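Exo-arabinanase (Penicillium chrysogenum, PDB 3A72) probably hydrolyses alpha-1,5-linked arabinan in an exo fashion, as an exo-1,5-alpha-L-arabinanase, and holds arabinobiose in its glycan pocket. Local coordinates at residues I162-D167 with E246-A251; F153-K158 with G216-V221; T10-P15 with P21-P26. All blocks are in the same frame, centred on the assembly; numbering follows the deposited sequence.

Contact 1 (I162-D167 with E246-A251)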
ATOM      1  N   ILE A 162      -9.181  -8.120   7.050  1.00  5.70           N
ATOM      2  CA  ILE A 162      -8.689  -7.056   7.877  1.00  5.36           C
ATOM      3  C   ILE A 162      -8.341  -5.868   6.983  1.00  5.30           C
ATOM      4  O   ILE A 162      -7.661  -6.028   5.959  1.00  5.82           O
ATOM      5  CB  ILE A 162      -7.445  -7.476   8.681  1.00  5.59           C
ATOM      6  CG1 ILE A 162      -7.691  -8.759   9.492  1.00  6.59           C
ATOM      7  CG2 ILE A 162      -6.944  -6.380   9.568  1.00  5.77           C
ATOM      8  CD1 ILE A 162      -6.383  -9.434   9.936  1.00  8.82           C
ATOM      9  N   CYS A 163      -8.783  -4.670   7.379  1.00  5.02           N
ATOM     10  CA  CYS A 163      -8.343  -3.435   6.741  1.00  4.90           C
ATOM     11  C   CYS A 163      -7.563  -2.616   7.781  1.00  4.75           C
ATOM     12  O   CYS A 163      -8.125  -2.166   8.763  1.00  5.25           O
ATOM     13  CB  CYS A 163      -9.508  -2.610   6.229  1.00  5.19           C
ATOM     14  SG  CYS A 163      -8.949  -1.124   5.346  1.00  6.51           S
ATOM     15  N   TYR A 164      -6.263  -2.520   7.542  1.00  4.71           N
ATOM     16  CA  TYR A 164      -5.376  -1.626   8.313  1.00  4.57           C
ATOM     17  C   TYR A 164      -5.405  -0.264   7.665  1.00  4.66           C
ATOM     18  O   TYR A 164      -5.408  -0.163   6.435  1.00  5.64           O
ATOM     19  CB  TYR A 164      -3.956  -2.151   8.304  1.00  5.03           C
ATOM     20  CG  TYR A 164      -3.736  -3.577   8.785  1.00  4.82           C
ATOM     21  CD1 TYR A 164      -3.524  -3.881  10.114  1.00  4.88           C
ATOM     22  CD2 TYR A 164      -3.724  -4.633   7.844  1.00  5.60           C
ATOM     23  CE1 TYR A 164      -3.317  -5.190  10.517  1.00  5.05           C
ATOM     24  CE2 TYR A 164      -3.499  -5.924   8.240  1.00  5.40           C
ATOM     25  CZ  TYR A 164      -3.298  -6.217   9.585  1.00  5.41           C
ATOM     26  OH  TYR A 164      -3.061  -7.521   9.927  1.00  6.85           O
ATOM     27  N   TYR A 165      -5.352   0.808   8.460  1.00  4.30           N
ATOM     28  CA  TYR A 165      -5.337   2.169   7.885  1.00  4.16           C
ATOM     29  C   TYR A 165      -4.809   3.119   8.926  1.00  3.97           C
ATOM     30  O   TYR A 165      -4.629   2.800  10.101  1.00  5.09           O
ATOM     31  CB  TYR A 165      -6.702   2.566   7.322  1.00  4.50           C
ATOM     32  CG  TYR A 165      -7.859   2.563   8.298  1.00  4.36           C
ATOM     33  CD1 TYR A 165      -8.228   3.730   8.949  1.00  4.77           C
ATOM     34  CD2 TYR A 165      -8.603   1.418   8.570  1.00  5.06           C
ATOM     35  CE1 TYR A 165      -9.289   3.734   9.831  1.00  4.79           C
ATOM     36  CE2 TYR A 165      -9.660   1.427   9.425  1.00  5.22           C
ATOM     37  CZ  TYR A 165     -10.004   2.576  10.060  1.00  4.78           C
ATOM     38  OH  TYR A 165     -11.054   2.574  10.960  1.00  5.70           O
ATOM     39  N   SER A 166      -4.489   4.345   8.458  1.00  4.02           N
ATOM     40  CA  SER A 166      -4.047   5.425   9.301  1.00  3.94           C
ATOM     41  C   SER A 166      -5.244   6.268   9.753  1.00  4.01           C
ATOM     42  O   SER A 166      -6.153   6.492   8.938  1.00  4.76           O
ATOM     43  CB  SER A 166      -3.046   6.309   8.584  1.00  4.56           C
ATOM     44  OG  SER A 166      -1.989   5.556   8.020  1.00  5.25           O
ATOM     45  N   ASP A 167      -5.233   6.731  10.996  1.00  4.44           N
ATOM     46  CA  ASP A 167      -6.414   7.322  11.598  1.00  4.52           C
ATOM     47  C   ASP A 167      -6.051   8.571  12.357  1.00  4.18           C
ATOM     48  O   ASP A 167      -5.209   8.502  13.274  1.00  5.23           O
ATOM     49  CB  ASP A 167      -7.057   6.301  12.524  1.00  5.03           C
ATOM     50  CG  ASP A 167      -8.421   6.632  13.028  1.00  5.90           C
ATOM     51  OD1 ASP A 167      -8.964   7.703  12.636  1.00  5.85           O
ATOM     52  OD2 ASP A 167      -8.995   5.818  13.784  1.00  7.97           O
ATOM     53  N   GLU A 246      -4.185  -9.533  13.988  1.00  6.13           N
ATOM     54  CA  GLU A 246      -5.099  -8.607  14.654  1.00  6.48           C
ATOM     55  C   GLU A 246      -4.511  -8.022  15.971  1.00  6.34           C
ATOM     56  O   GLU A 246      -5.220  -7.203  16.582  1.00  7.12           O
ATOM     57  CB  GLU A 246      -6.437  -9.284  14.940  1.00  7.07           C
ATOM     58  CG  GLU A 246      -7.221  -9.574  13.672  1.00  8.05           C
ATOM     59  CD  GLU A 246      -8.560 -10.234  13.905  1.00  8.54           C
ATOM     60  OE1 GLU A 246      -9.309  -9.767  14.802  1.00  9.29           O
ATOM     61  OE2 GLU A 246      -8.895 -11.154  13.150  1.00 12.25           O
ATOM     62  N   ASN A 247      -3.326  -8.448  16.356  1.00  6.46           N
ATOM     63  CA  ASN A 247      -2.735  -7.952  17.579  1.00  6.65           C
ATOM     64  C   ASN A 247      -1.366  -7.394  17.266  1.00  6.34           C
ATOM     65  O   ASN A 247      -0.340  -8.128  17.211  1.00  6.93           O
ATOM     66  CB  ASN A 247      -2.661  -9.063  18.651  1.00  8.25           C
ATOM     67  CG  ASN A 247      -2.107  -8.529  19.965  1.00 10.86           C
ATOM     68  OD1 ASN A 247      -1.739  -7.351  20.099  1.00 12.21           O
ATOM     69  ND2 ASN A 247      -2.085  -9.399  20.968  1.00 17.07           N
ATOM     70  N   ILE A 248      -1.357  -6.100  17.038  1.00  6.49           N
ATOM     71  CA  ILE A 248      -0.139  -5.336  16.706  1.00  6.26           C
ATOM     72  C   ILE A 248       0.317  -4.470  17.900  1.00  6.49           C
ATOM     73  O   ILE A 248       1.527  -4.247  18.092  1.00  7.36           O
ATOM     74  CB  ILE A 248      -0.407  -4.448  15.462  1.00  5.85           C
ATOM     75  CG1 ILE A 248      -0.920  -5.296  14.277  1.00  7.56           C
ATOM     76  CG2 ILE A 248       0.774  -3.603  15.084  1.00  6.30           C
ATOM     77  CD1 ILE A 248       0.060  -6.379  13.789  1.00  8.75           C
ATOM     78  N   ALA A 249      -0.634  -4.003  18.719  1.00  6.41           N
ATOM     79  CA  ALA A 249      -0.326  -3.044  19.765  1.00  7.34           C
ATOM     80  C   ALA A 249       0.606  -3.613  20.818  1.00  7.81           C
ATOM     81  O   ALA A 249       1.328  -2.863  21.504  1.00 10.15           O
ATOM     82  CB  ALA A 249      -1.609  -2.545  20.390  1.00  9.03           C
ATOM     83  N   SER A 250       0.604  -4.918  21.037  1.00  7.44           N
ATOM     84  CA  SER A 250       1.430  -5.527  22.063  1.00  8.44           C
ATOM     85  C   SER A 250       2.861  -5.762  21.595  1.00  7.66           C
ATOM     86  O   SER A 250       3.687  -6.147  22.385  1.00 10.29           O
ATOM     87  CB  SER A 250       0.798  -6.816  22.540  1.00 10.11           C
ATOM     88  OG  SER A 250       0.780  -7.800  21.529  1.00 15.37           O
ATOM     89  N   ALA A 251       3.169  -5.552  20.316  1.00  6.99           N
ATOM     90  CA  ALA A 251       4.494  -5.773  19.774  1.00  7.02           C
ATOM     91  C   ALA A 251       5.287  -4.488  19.853  1.00  6.49           C
ATOM     92  O   ALA A 251       4.842  -3.454  19.324  1.00  8.16           O
ATOM     93  CB  ALA A 251       4.382  -6.268  18.335  1.00  8.13           C
TER

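Contact 2 (F153-K158 with G216-V221)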
ATOM      1  N   PHE A 153      -4.894  -0.907   3.741  1.00  4.21           N
ATOM      2  CA  PHE A 153      -4.142  -2.102   3.366  1.00  3.92           C
ATOM      3  C   PHE A 153      -5.000  -3.309   3.753  1.00  3.89           C
ATOM      4  O   PHE A 153      -5.439  -3.374   4.908  1.00  4.99           O
ATOM      5  CB  PHE A 153      -2.765  -2.147   4.069  1.00  4.10           C
ATOM      6  CG  PHE A 153      -1.910  -3.301   3.565  1.00  3.98           C
ATOM      7  CD1 PHE A 153      -1.050  -3.098   2.506  1.00  4.23           C
ATOM      8  CD2 PHE A 153      -2.030  -4.559   4.111  1.00  4.39           C
ATOM      9  CE1 PHE A 153      -0.343  -4.155   1.966  1.00  4.81           C
ATOM     10  CE2 PHE A 153      -1.324  -5.630   3.564  1.00  4.37           C
ATOM     11  CZ  PHE A 153      -0.506  -5.423   2.508  1.00  5.02           C
ATOM     12  N   LEU A 154      -5.259  -4.204   2.825  1.00  4.63           N
ATOM     13  CA  LEU A 154      -6.163  -5.338   3.032  1.00  4.81           C
ATOM     14  C   LEU A 154      -5.395  -6.657   3.166  1.00  4.36           C
ATOM     15  O   LEU A 154      -4.461  -6.898   2.410  1.00  5.16           O
ATOM     16  CB  LEU A 154      -7.152  -5.476   1.869  1.00  5.15           C
ATOM     17  CG  LEU A 154      -8.076  -4.279   1.614  1.00  5.17           C
ATOM     18  CD1 LEU A 154      -8.950  -4.511   0.404  1.00  5.44           C
ATOM     19  CD2 LEU A 154      -8.964  -3.959   2.825  1.00  7.08           C
ATOM     20  N   LEU A 155      -5.848  -7.499   4.091  1.00  4.86           N
ATOM     21  CA  LEU A 155      -5.238  -8.807   4.314  1.00  5.12           C
ATOM     22  C   LEU A 155      -6.313  -9.753   4.829  1.00  5.15           C
ATOM     23  O   LEU A 155      -7.008  -9.394   5.811  1.00  6.17           O
ATOM     24  CB  LEU A 155      -4.108  -8.686   5.300  1.00  6.44           C
ATOM     25  CG  LEU A 155      -3.361  -9.990   5.694  1.00  7.75           C
ATOM     26  CD1 LEU A 155      -1.853  -9.765   5.797  1.00 12.83           C
ATOM     27  CD2 LEU A 155      -3.897 -10.547   6.950  1.00 11.82           C
ATOM     28  N   ALA A 156      -6.489 -10.911   4.255  1.00  5.60           N
ATOM     29  CA  ALA A 156      -7.414 -11.929   4.743  1.00  6.20           C
ATOM     30  C   ALA A 156      -6.684 -12.947   5.608  1.00  7.12           C
ATOM     31  O   ALA A 156      -5.536 -13.310   5.354  1.00  8.24           O
ATOM     32  CB  ALA A 156      -8.107 -12.629   3.584  1.00  7.61           C
ATOM     33  N   ASN A 157      -7.412 -13.471   6.596  1.00  7.40           N
ATOM     34  CA  ASN A 157      -6.916 -14.521   7.461  1.00  8.05           C
ATOM     35  C   ASN A 157      -8.115 -15.221   8.089  1.00  9.06           C
ATOM     36  O   ASN A 157      -9.001 -14.540   8.601  1.00  9.65           O
ATOM     37  CB  ASN A 157      -6.048 -13.949   8.549  1.00  8.90           C
ATOM     38  CG  ASN A 157      -5.470 -15.017   9.443  1.00  8.92           C
ATOM     39  OD1 ASN A 157      -4.833 -15.979   8.965  1.00 10.90           O
ATOM     40  ND2 ASN A 157      -5.705 -14.845  10.735  1.00 11.54           N
ATOM     41  N   LYS A 158      -8.132 -16.544   8.046  1.00 10.69           N
ATOM     42  CA  LYS A 158      -9.138 -17.322   8.764  1.00 11.75           C
ATOM     43  C   LYS A 158     -10.558 -16.856   8.464  1.00 11.45           C
ATOM     44  O   LYS A 158     -11.411 -16.726   9.357  1.00 12.83           O
ATOM     45  CB  LYS A 158      -8.887 -17.329  10.279  1.00 18.86           C
ATOM     46  CG  LYS A 158      -7.575 -17.992  10.648  1.00 27.86           C
ATOM     47  CD  LYS A 158      -7.152 -18.147  12.096  1.00 46.04           C
ATOM     48  CE  LYS A 158      -7.762 -17.414  13.264  1.00 64.29           C
ATOM     49  NZ  LYS A 158      -7.169 -17.675  14.625  1.00 75.04           N
ATOM     50  N   GLY A 216       4.995 -17.976  10.065  1.00  6.57           N
ATOM     51  CA  GLY A 216       3.711 -17.558  10.623  1.00  7.27           C
ATOM     52  C   GLY A 216       3.711 -16.204  11.283  1.00  6.20           C
ATOM     53  O   GLY A 216       2.673 -15.711  11.680  1.00  7.46           O
ATOM     54  N   GLN A 217       4.885 -15.577  11.442  1.00  5.80           N
ATOM     55  CA  GLN A 217       4.875 -14.174  11.869  1.00  5.33           C
ATOM     56  C   GLN A 217       4.416 -13.261  10.749  1.00  5.06           C
ATOM     57  O   GLN A 217       4.624 -13.563   9.581  1.00  7.45           O
ATOM     58  CB  GLN A 217       6.299 -13.756  12.267  1.00  5.23           C
ATOM     59  CG  GLN A 217       6.832 -14.443  13.505  1.00  5.70           C
ATOM     60  CD  GLN A 217       8.186 -13.879  13.881  1.00  5.27           C
ATOM     61  OE1 GLN A 217       9.158 -14.100  13.175  1.00  5.95           O
ATOM     62  NE2 GLN A 217       8.214 -13.093  14.948  1.00  6.08           N
ATOM     63  N   TYR A 218       3.802 -12.167  11.119  1.00  5.09           N
ATOM     64  CA  TYR A 218       3.456 -11.080  10.213  1.00  5.01           C
ATOM     65  C   TYR A 218       4.405  -9.942  10.474  1.00  5.05           C
ATOM     66  O   TYR A 218       4.659  -9.557  11.628  1.00  5.86           O
ATOM     67  CB  TYR A 218       2.010 -10.612  10.406  1.00  5.65           C
ATOM     68  CG  TYR A 218       0.989 -11.659  10.034  1.00  5.81           C
ATOM     69  CD1 TYR A 218       0.333 -11.621   8.801  1.00  6.02           C
ATOM     70  CD2 TYR A 218       0.678 -12.712  10.908  1.00  6.53           C
ATOM     71  CE1 TYR A 218      -0.614 -12.579   8.467  1.00  7.02           C
ATOM     72  CE2 TYR A 218      -0.260 -13.662  10.554  1.00  7.57           C
ATOM     73  CZ  TYR A 218      -0.904 -13.619   9.356  1.00  7.67           C
ATOM     74  OH  TYR A 218      -1.831 -14.570   9.028  1.00  9.89           O
ATOM     75  N   PHE A 219       4.938  -9.391   9.373  1.00  4.85           N
ATOM     76  CA  PHE A 219       5.832  -8.227   9.343  1.00  4.50           C
ATOM     77  C   PHE A 219       5.002  -6.998   8.990  1.00  4.11           C
ATOM     78  O   PHE A 219       4.510  -6.890   7.868  1.00  4.83           O
ATOM     79  CB  PHE A 219       6.939  -8.493   8.335  1.00  5.05           C
ATOM     80  CG  PHE A 219       7.957  -7.428   8.149  1.00  4.52           C
ATOM     81  CD1 PHE A 219       9.112  -7.435   8.944  1.00  5.45           C
ATOM     82  CD2 PHE A 219       7.826  -6.406   7.226  1.00  4.92           C
ATOM     83  CE1 PHE A 219      10.054  -6.445   8.796  1.00  5.42           C
ATOM     84  CE2 PHE A 219       8.788  -5.427   7.069  1.00  4.87           C
ATOM     85  CZ  PHE A 219       9.912  -5.448   7.858  1.00  5.07           C
ATOM     86  N   TYR A 220       4.807  -6.148   9.970  1.00  4.32           N
ATOM     87  CA  TYR A 220       3.989  -4.927   9.885  1.00  4.28           C
ATOM     88  C   TYR A 220       4.931  -3.755   9.822  1.00  3.81           C
ATOM     89  O   TYR A 220       5.608  -3.486  10.841  1.00  4.78           O
ATOM     90  CB  TYR A 220       3.055  -4.911  11.090  1.00  4.61           C
ATOM     91  CG  TYR A 220       2.165  -3.712  11.287  1.00  4.25           C
ATOM     92  CD1 TYR A 220       0.788  -3.793  11.039  1.00  4.75           C
ATOM     93  CD2 TYR A 220       2.642  -2.507  11.747  1.00  4.77           C
ATOM     94  CE1 TYR A 220      -0.034  -2.689  11.226  1.00  4.64           C
ATOM     95  CE2 TYR A 220       1.836  -1.416  11.943  1.00  4.99           C
ATOM     96  CZ  TYR A 220       0.499  -1.504  11.690  1.00  4.83           C
ATOM     97  OH  TYR A 220      -0.257  -0.389  11.935  1.00  5.50           O
ATOM     98  N   VAL A 221       5.026  -3.056   8.714  1.00  4.17           N
ATOM     99  CA  VAL A 221       5.964  -1.963   8.523  1.00  4.20           C
ATOM    100  C   VAL A 221       5.167  -0.662   8.387  1.00  3.93           C
ATOM    101  O   VAL A 221       4.042  -0.617   7.900  1.00  4.20           O
ATOM    102  CB  VAL A 221       6.884  -2.230   7.320  1.00  4.75           C
ATOM    103  CG1 VAL A 221       6.171  -2.123   5.976  1.00  5.25           C
ATOM    104  CG2 VAL A 221       8.143  -1.350   7.340  1.00  5.29           C
TER
HETATM  105  O   HOH W   1      -3.134 -16.257   6.770  1.00 12.76           O

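Contact 3 (T10-P15 with P21-P26)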
ATOM      1  N   THR A  10       6.790   2.094 -19.081  1.00  7.77           N
ATOM      2  CA  THR A  10       5.683   3.004 -18.828  1.00  7.84           C
ATOM      3  C   THR A  10       4.340   2.289 -18.814  1.00  7.82           C
ATOM      4  O   THR A  10       3.954   1.639 -19.791  1.00 11.04           O
ATOM      5  CB  THR A  10       5.578   4.046 -19.916  1.00 10.01           C
ATOM      6  OG1 THR A  10       6.780   4.665 -20.078  1.00 14.57           O
ATOM      7  CG2 THR A  10       4.583   5.132 -19.550  1.00 12.25           C
ATOM      8  N   ILE A  11       3.639   2.394 -17.718  1.00  6.45           N
ATOM      9  CA  ILE A  11       2.270   1.931 -17.649  1.00  6.66           C
ATOM     10  C   ILE A  11       1.316   3.021 -18.116  1.00  6.76           C
ATOM     11  O   ILE A  11       0.401   2.776 -18.901  1.00  8.91           O
ATOM     12  CB  ILE A  11       1.889   1.487 -16.199  1.00  6.10           C
ATOM     13  CG1 ILE A  11       2.829   0.375 -15.713  1.00  6.39           C
ATOM     14  CG2 ILE A  11       0.421   1.094 -16.159  1.00  7.06           C
ATOM     15  CD1 ILE A  11       2.492  -0.197 -14.361  1.00  7.16           C
ATOM     16  N   PHE A  12       1.533   4.252 -17.614  1.00  6.82           N
ATOM     17  CA  PHE A  12       0.693   5.390 -17.958  1.00  7.11           C
ATOM     18  C   PHE A  12       1.478   6.681 -17.833  1.00  7.28           C
ATOM     19  O   PHE A  12       2.091   6.944 -16.769  1.00  8.29           O
ATOM     20  CB  PHE A  12      -0.518   5.462 -17.017  1.00  7.75           C
ATOM     21  CG  PHE A  12      -1.433   6.645 -17.209  1.00  7.87           C
ATOM     22  CD1 PHE A  12      -2.093   6.855 -18.385  1.00 10.01           C
ATOM     23  CD2 PHE A  12      -1.627   7.546 -16.185  1.00  7.20           C
ATOM     24  CE1 PHE A  12      -2.971   7.894 -18.552  1.00 10.98           C
ATOM     25  CE2 PHE A  12      -2.499   8.600 -16.325  1.00  7.82           C
ATOM     26  CZ  PHE A  12      -3.173   8.779 -17.505  1.00  9.99           C
ATOM     27  N   SER A  13       1.479   7.488 -18.877  1.00  8.15           N
ATOM     28  CA  SER A  13       2.037   8.820 -18.863  1.00  9.60           C
ATOM     29  C   SER A  13       0.899   9.812 -18.918  1.00  9.69           C
ATOM     30  O   SER A  13       0.165   9.835 -19.931  1.00 10.71           O
ATOM     31  CB  SER A  13       2.998   9.062 -20.045  1.00 17.19           C
ATOM     32  OG  SER A  13       3.771  10.278 -19.877  1.00 29.20           O
ATOM     33  N   PRO A  14       0.655  10.575 -17.875  1.00  8.28           N
ATOM     34  CA  PRO A  14      -0.561  11.370 -17.799  1.00  8.37           C
ATOM     35  C   PRO A  14      -0.516  12.577 -18.745  1.00  9.46           C
ATOM     36  O   PRO A  14       0.557  13.142 -19.014  1.00 11.12           O
ATOM     37  CB  PRO A  14      -0.599  11.846 -16.379  1.00  8.73           C
ATOM     38  CG  PRO A  14       0.839  11.925 -15.950  1.00  9.22           C
ATOM     39  CD  PRO A  14       1.458  10.708 -16.628  1.00  9.33           C
ATOM     40  N   PRO A  15      -1.710  12.996 -19.187  1.00 10.82           N
ATOM     41  CA  PRO A  15      -1.788  14.240 -19.979  1.00 11.75           C
ATOM     42  C   PRO A  15      -1.349  15.428 -19.173  1.00 10.84           C
ATOM     43  O   PRO A  15      -1.506  15.487 -17.940  1.00  9.95           O
ATOM     44  CB  PRO A  15      -3.270  14.365 -20.273  1.00 17.80           C
ATOM     45  CG  PRO A  15      -3.948  13.106 -19.969  1.00 15.32           C
ATOM     46  CD  PRO A  15      -3.025  12.396 -19.016  1.00 10.99           C
ATOM     47  N   PRO A  21      -0.088  16.394  -8.695  1.00  6.71           N
ATOM     48  CA  PRO A  21       0.988  15.569  -9.232  1.00  6.65           C
ATOM     49  C   PRO A  21       0.633  14.690 -10.416  1.00  5.96           C
ATOM     50  O   PRO A  21       1.523  14.010 -10.935  1.00  6.62           O
ATOM     51  CB  PRO A  21       1.330  14.692  -8.019  1.00  6.80           C
ATOM     52  CG  PRO A  21       0.014  14.467  -7.339  1.00  7.46           C
ATOM     53  CD  PRO A  21      -0.622  15.846  -7.415  1.00  7.54           C
ATOM     54  N   ARG A  22      -0.601  14.686 -10.870  1.00  6.35           N
ATOM     55  CA  ARG A  22      -1.113  13.971 -12.039  1.00  6.11           C
ATOM     56  C   ARG A  22      -1.356  12.481 -11.773  1.00  5.50           C
ATOM     57  O   ARG A  22      -2.450  11.970 -12.019  1.00  6.04           O
ATOM     58  CB  ARG A  22      -0.296  14.205 -13.296  1.00  6.96           C
ATOM     59  CG  ARG A  22      -0.143  15.680 -13.673  1.00  7.45           C
ATOM     60  CD  ARG A  22       0.372  15.850 -15.087  1.00  8.64           C
ATOM     61  NE  ARG A  22       0.423  17.231 -15.510  1.00 10.35           N
ATOM     62  CZ  ARG A  22       1.461  18.041 -15.357  1.00 11.65           C
ATOM     63  NH1 ARG A  22       2.586  17.634 -14.730  1.00 12.13           N
ATOM     64  NH2 ARG A  22       1.361  19.280 -15.844  1.00 16.72           N
ATOM     65  N   THR A  23      -0.305  11.812 -11.283  1.00  5.55           N
ATOM     66  CA  THR A  23      -0.413  10.445 -10.795  1.00  4.97           C
ATOM     67  C   THR A  23       0.322  10.395  -9.471  1.00  5.18           C
ATOM     68  O   THR A  23       1.244  11.173  -9.222  1.00  5.76           O
ATOM     69  CB  THR A  23       0.205   9.421 -11.777  1.00  5.48           C
ATOM     70  OG1 THR A  23       1.613   9.643 -11.974  1.00  6.32           O
ATOM     71  CG2 THR A  23      -0.416   9.517 -13.144  1.00  6.47           C
ATOM     72  N   LEU A  24      -0.059   9.451  -8.626  1.00  4.88           N
ATOM     73  CA  LEU A  24       0.595   9.222  -7.347  1.00  4.87           C
ATOM     74  C   LEU A  24       0.094   7.914  -6.759  1.00  4.47           C
ATOM     75  O   LEU A  24      -1.026   7.495  -7.113  1.00  4.74           O
ATOM     76  CB  LEU A  24       0.227  10.353  -6.337  1.00  4.81           C
ATOM     77  CG  LEU A  24       1.215  10.539  -5.170  1.00  5.27           C
ATOM     78  CD1 LEU A  24       2.512  11.180  -5.625  1.00  6.44           C
ATOM     79  CD2 LEU A  24       0.555  11.382  -4.069  1.00  5.93           C
ATOM     80  N   TYR A  25       0.835   7.288  -5.868  1.00  4.20           N
ATOM     81  CA  TYR A  25       0.335   6.238  -5.003  1.00  4.26           C
ATOM     82  C   TYR A  25       0.057   4.955  -5.793  1.00  4.01           C
ATOM     83  O   TYR A  25      -1.094   4.551  -6.004  1.00  4.58           O
ATOM     84  CB  TYR A  25      -0.886   6.701  -4.207  1.00  4.38           C
ATOM     85  CG  TYR A  25      -1.100   5.960  -2.904  1.00  4.15           C
ATOM     86  CD1 TYR A  25      -0.802   6.588  -1.688  1.00  4.09           C
ATOM     87  CD2 TYR A  25      -1.554   4.636  -2.864  1.00  4.05           C
ATOM     88  CE1 TYR A  25      -0.970   5.931  -0.462  1.00  4.53           C
ATOM     89  CE2 TYR A  25      -1.733   3.981  -1.632  1.00  4.70           C
ATOM     90  CZ  TYR A  25      -1.441   4.628  -0.469  1.00  4.11           C
ATOM     91  OH  TYR A  25      -1.629   4.027   0.769  1.00  4.47           O
ATOM     92  N   PRO A  26       1.115   4.291  -6.278  1.00  3.97           N
ATOM     93  CA  PRO A  26       0.927   3.086  -7.085  1.00  4.46           C
ATOM     94  C   PRO A  26       0.485   1.936  -6.229  1.00  4.21           C
ATOM     95  O   PRO A  26       1.060   1.705  -5.151  1.00  4.58           O
ATOM     96  CB  PRO A  26       2.335   2.811  -7.616  1.00  4.31           C
ATOM     97  CG  PRO A  26       3.230   3.315  -6.504  1.00  4.72           C
ATOM     98  CD  PRO A  26       2.543   4.564  -6.005  1.00  4.26           C
TER

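Contact 1 (I162-D167 with E246-A251)
The backbones of I162-D167, an extended strand, and E246-A251, an irregular loop, come nearest at I162 and E246, whose CA atoms are 7.8 Å apart, so side chains must bridge the gap. Two positions of the strand do so, I162 and Y164, which lie on the same side of it. I162 places CG1 beside its backbone N (chi1 -54°) and runs on nearly straight to CD1, which ends 3.8 Å from CG of E246. The two chains cross obliquely, and the contact uses the methylene part of the glutamate. From CG the E246 chain continues extended, and its carboxylate turns to a partner elsewhere: OE2 makes a salt bridge with K160.

The CG2 branch of I162 has another role. It sits 3.6 Å above one face of the Y164 ring, offset toward the rim, and so supports the ring from that face. The ring approaches the loop through CE1, 4.5 Å from CG1 of I248, a loose and oblique apolar approach. Its hydroxyl is bonded to P245 O, just before E246 in the same loop, which fixes the far end of the tyrosine.

The loop has bracing of its own. I248 to A251 form a type I turn, closed by A251 N to I248 O (3.1 Å). S250 OG donates to N247 OD1 at 2.9 Å, coming from above the carbonyl plane, 44° out of it. E246 O also accepts from H180 NE2 on strand 177-183.

Geometrically this is a seam between successive four-stranded blades of a six-bladed beta-propeller, consistent with its sialidase-like family: a strand of one blade meets, through its aliphatic and aromatic side chains, the loop leading to the outermost strand of the next.

Contact 2 (F153-K158 with G216-V221)
Y218 spans the gap between the strands ending in F153-K158 and beginning in G216-V221, with L155 at the side of its ring and N157 near its hydroxyl. The nearest CA pair, L155 and Y218, is 10.7 Å apart, which makes this a meeting of side chains alone. Y218 CG lies beside the backbone N (chi1 -66°), and this sends the ring across toward the other strand.

L155 approaches that ring at its edge, near the ring plane. Its CD1 methyl lies 4.1 Å from Y218 CE1; CD2 is equally far from the same carbon but stands further off the ring plane, on the same side of it as CD1. Elsewhere the leucine packs on I162 and Y164 of the adjacent strand.

The N157 amide is steeply inclined to the phenol, the two planes being 73° apart. OD1 faces the hydroxyl at 3.3 Å from Y218 OH. A water joins the pair more clearly: it donates to N157 OD1 at 2.8 Å and is hydrogen-bonded to Y218 OH at 3.1 Å. P245 touches both side chains, and K212 also packs on Y218.

The chemistry thus divides along the tyrosine. Its carbon edge is in apolar contact with leucine, while its oxygen shares a water with an amide carbonyl. Because the water donates a hydrogen bond to OD1, it favours an amide turned with its oxygen toward the phenol, and the polar end of this seam between neighbouring blades is satisfied at least partly through solvent.

Contact 3 (T10-P15 with P21-P26)
The guanidinium of R22, which lies beside P15, is turned to main-chain carbonyls beyond the two segments: NH2 bonds to S16 O, with weaker bonds from NE to Y18 O and NH1 to E340 O. P15 O approaches the same side chain at 3.4 Å from R22 CD.

Nearer the backbone the contact becomes apolar. P14 and R22 cross at about a right angle, with P14 CG 3.7 Å from R22 CB. The same proline carbon is 3.9 Å from T23 CG2. That methyl also reaches the edge of the F12 ring, near its plane, 3.8 Å from CD2, so it serves both residues, which lie in directions roughly at right angles. With OG1 between the backbone N and the carbonyl carbon (chi1 62°), T23 CG2 falls beside the N, where it packs, and OG1 bonds to A334 O.

The chain leaving strand 6-10 of the last blade, where I11 and F12 form a classic bulge opposite V344, here meets the start of strand 23-30 of the first. Each polar side chain is split: R22 packs CB on P14 and T23 its methyl on P14 and F12, while their donors serve main-chain carbonyls. The arginine charge is probably stabilised by carbonyl dipoles.

Contacts 1 and 2 belong to one seam between neighbouring blades, their centres 9 Å apart. Strands 149-157 and 160-167 are paired within the same sheet, where I162 N lies 2.8 Å from L155 O; within the partner blade, I248 CD1 packs 3.8 Å from Y220 CD1. Contact 3 lies on the opposite side of the chain's centre, about 30 Å from contact 1 and 28 Å from contact 2, centre to centre. The bound arabinofuranose units lie between the two regions: S166 of segment 162-167 and L24 and Y25 of segment 21-26 touch them, while the packing side chains Y164 and T23 stay about 12 and 11 Å from a bound unit.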